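Local coordinates for protein N-acetylglucosamine-specific lectin (Saxidomus purpuratus, PDB 6A7T) that binds N-acetylglucosamine as a calcium-independent C-type lectin of a bivalve, at residues N111-N116 with W137-D142. Sequence-based numbering, arbitrary orientation.
Sequences NGWGPN and WNDHQD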
loop_
_atom_site.group_PDB
_atom_site.type_symbol
_atom_site.label_atom_id
_atom_site.label_comp_id
_atom_site.label_asym_id
_atom_site.label_seq_id
_atom_site.Cartn_x
_atom_site.Cartn_y
_atom_site.Cartn_z
ATOM N N ASN A 111 4.257 5.536 -17.961
ATOM C CA ASN A 111 3.967 5.050 -19.329
ATOM C C ASN A 111 3.926 3.508 -19.359
ATOM O O ASN A 111 4.912 2.845 -19.572
ATOM C CB ASN A 111 4.931 5.606 -20.379
ATOM C CG ASN A 111 4.555 5.207 -21.794
ATOM O OD1 ASN A 111 3.544 4.548 -22.035
ATOM N ND2 ASN A 111 5.360 5.611 -22.770
ATOM N N GLY A 112 2.735 2.945 -19.160
ATOM C CA GLY A 112 2.514 1.521 -19.289
ATOM C C GLY A 112 1.873 1.117 -20.588
ATOM O O GLY A 112 1.363 0.020 -20.697
ATOM N N TRP A 113 1.875 1.989 -21.606
ATOM C CA TRP A 113 1.273 1.643 -22.860
ATOM C C TRP A 113 2.089 0.556 -23.558
ATOM O O TRP A 113 3.294 0.578 -23.422
ATOM C CB TRP A 113 1.204 2.860 -23.776
ATOM C CG TRP A 113 0.226 3.901 -23.317
ATOM C CD1 TRP A 113 0.492 5.042 -22.632
ATOM C CD2 TRP A 113 -1.189 3.854 -23.499
ATOM N NE1 TRP A 113 -0.668 5.748 -22.435
ATOM C CE2 TRP A 113 -1.693 5.075 -23.012
ATOM C CE3 TRP A 113 -2.041 3.006 -24.200
ATOM C CZ2 TRP A 113 -3.047 5.374 -23.060
ATOM C CZ3 TRP A 113 -3.381 3.304 -24.271
ATOM C CH2 TRP A 113 -3.861 4.511 -23.739
ATOM N N GLY A 114 1.409 -0.290 -24.336
ATOM C CA GLY A 114 2.067 -1.240 -25.219
ATOM C C GLY A 114 2.663 -0.495 -26.397
ATOM O O GLY A 114 2.369 0.676 -26.625
ATOM N N PRO A 115 3.548 -1.144 -27.179
ATOM C CA PRO A 115 4.226 -0.411 -28.241
ATOM C C PRO A 115 3.209 0.222 -29.207
ATOM O O PRO A 115 2.281 -0.425 -29.600
ATOM C CB PRO A 115 5.055 -1.509 -28.922
ATOM C CG PRO A 115 5.137 -2.672 -27.944
ATOM C CD PRO A 115 3.899 -2.570 -27.068
ATOM N N ASN A 116 3.451 1.473 -29.613
ATOM C CA ASN A 116 2.665 2.171 -30.644
ATOM C C ASN A 116 1.186 2.291 -30.231
ATOM O O ASN A 116 0.280 2.130 -31.090
ATOM C CB ASN A 116 2.824 1.499 -31.998
ATOM C CG ASN A 116 4.295 1.339 -32.337
ATOM O OD1 ASN A 116 5.054 2.305 -32.270
ATOM N ND2 ASN A 116 4.707 0.113 -32.609
ATOM N N TRP A 137 -0.866 -1.580 -21.650
ATOM C CA TRP A 137 -2.143 -0.906 -21.941
ATOM C C TRP A 137 -2.416 -0.790 -23.447
ATOM O O TRP A 137 -1.482 -0.607 -24.233
ATOM C CB TRP A 137 -2.221 0.470 -21.273
ATOM C CG TRP A 137 -1.794 0.556 -19.863
ATOM C CD1 TRP A 137 -1.906 -0.393 -18.891
ATOM C CD2 TRP A 137 -1.260 1.719 -19.232
ATOM N NE1 TRP A 137 -1.409 0.078 -17.734
ATOM C CE2 TRP A 137 -0.996 1.378 -17.906
ATOM C CE3 TRP A 137 -0.915 3.002 -19.677
ATOM C CZ2 TRP A 137 -0.440 2.254 -16.993
ATOM C CZ3 TRP A 137 -0.310 3.851 -18.781
ATOM C CH2 TRP A 137 -0.129 3.523 -17.455
ATOM N N ASN A 138 -3.691 -0.956 -23.855
ATOM C CA ASN A 138 -4.180 -0.769 -25.213
ATOM C C ASN A 138 -5.448 0.102 -25.143
ATOM O O ASN A 138 -6.151 0.107 -24.099
ATOM C CB ASN A 138 -4.604 -2.069 -25.887
ATOM C CG ASN A 138 -4.944 -1.883 -27.336
ATOM O OD1 ASN A 138 -4.244 -1.140 -27.994
ATOM N ND2 ASN A 138 -6.009 -2.522 -27.811
ATOM N N ASP A 139 -5.705 0.865 -26.197
ATOM C CA ASP A 139 -6.905 1.722 -26.338
ATOM C C ASP A 139 -7.918 1.017 -27.229
ATOM O O ASP A 139 -7.594 0.606 -28.361
ATOM C CB ASP A 139 -6.530 3.071 -26.968
ATOM C CG ASP A 139 -5.855 2.933 -28.329
ATOM O OD1 ASP A 139 -4.755 2.350 -28.360
ATOM O OD2 ASP A 139 -6.493 3.298 -29.345
ATOM N N HIS A 140 -9.171 0.893 -26.772
ATOM C CA HIS A 140 -10.236 0.271 -27.475
ATOM C C HIS A 140 -11.334 1.331 -27.658
ATOM O O HIS A 140 -11.688 2.015 -26.704
ATOM C CB HIS A 140 -10.806 -0.951 -26.722
ATOM C CG HIS A 140 -11.855 -1.697 -27.472
ATOM N ND1 HIS A 140 -11.541 -2.487 -28.580
ATOM C CD2 HIS A 140 -13.184 -1.886 -27.266
ATOM C CE1 HIS A 140 -12.627 -3.090 -29.013
ATOM N NE2 HIS A 140 -13.661 -2.717 -28.248
ATOM N N GLN A 141 -11.875 1.437 -28.873
ATOM C CA GLN A 141 -12.747 2.583 -29.170
ATOM C C GLN A 141 -14.230 2.281 -28.880
ATOM O O GLN A 141 -15.084 3.168 -29.030
ATOM C CB GLN A 141 -12.409 3.049 -30.593
ATOM C CG GLN A 141 -11.279 4.075 -30.601
ATOM C CD GLN A 141 -9.916 3.528 -30.251
ATOM O OE1 GLN A 141 -9.555 2.426 -30.629
ATOM N NE2 GLN A 141 -9.108 4.322 -29.581
ATOM N N ASP A 142 -14.584 1.087 -28.422
ATOM C CA ASP A 142 -15.927 0.820 -28.012
ATOM C C ASP A 142 -15.998 0.642 -26.489
ATOM O O ASP A 142 -15.717 -0.422 -25.965
ATOM C CB ASP A 142 -16.492 -0.419 -28.689
ATOM C CG ASP A 142 -17.837 -0.846 -28.147
ATOM O OD1 ASP A 142 -18.558 0.011 -27.517
ATOM O OD2 ASP A 142 -18.149 -2.037 -28.315
#
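W113 and W137 illustrate how two indoles lock a loop to a strand by meeting at nearly a right angle. The six-membered ring of W137 turns its CE3 edge to the face of W113 in a T-shaped stack, with planes at 79° and its centroid 5.1 Å from that of the W113 five-membered ring. The closest side-chain approach, CE3 of W137 to CD1 of W113, is 3.9 Å. W137 offers one face to G112: the glycine CA stands 3.5 Å from the centroid of the W137 six-membered ring, almost exactly on the ring normal, an over-the-face CH-pi contact.

The backbones of W113 and W137 form a single beta bridge beside the stack. W137 N donates to G112 O (2.9 Å), and G114 N donates to W137 O, also 2.9 Å, so both backbone polar groups of W137 are used. The pairing attaches the long loop of the C-type lectin fold to strand 136-140, at the side not occupied by strand 124-130. An Asx turn shapes the loop here, W113 N donating a hydrogen bond to N111 OD1.

Farther along, the W113 rim runs beside the strand, CZ3 lying 3.9 Å from D139 N near the indole plane. With CG between its backbone N and carbonyl carbon (chi1 57°), D139 carries its carboxylate to Q141 NE2 and to the backbone N of D119 and A120. Here the strand enters the sugar site: N138, bonded through OD1 to R117, and H140 bind N-acetylglucosamine, and D139 belongs to the second calcium site, though neither ligand is bound to this chain.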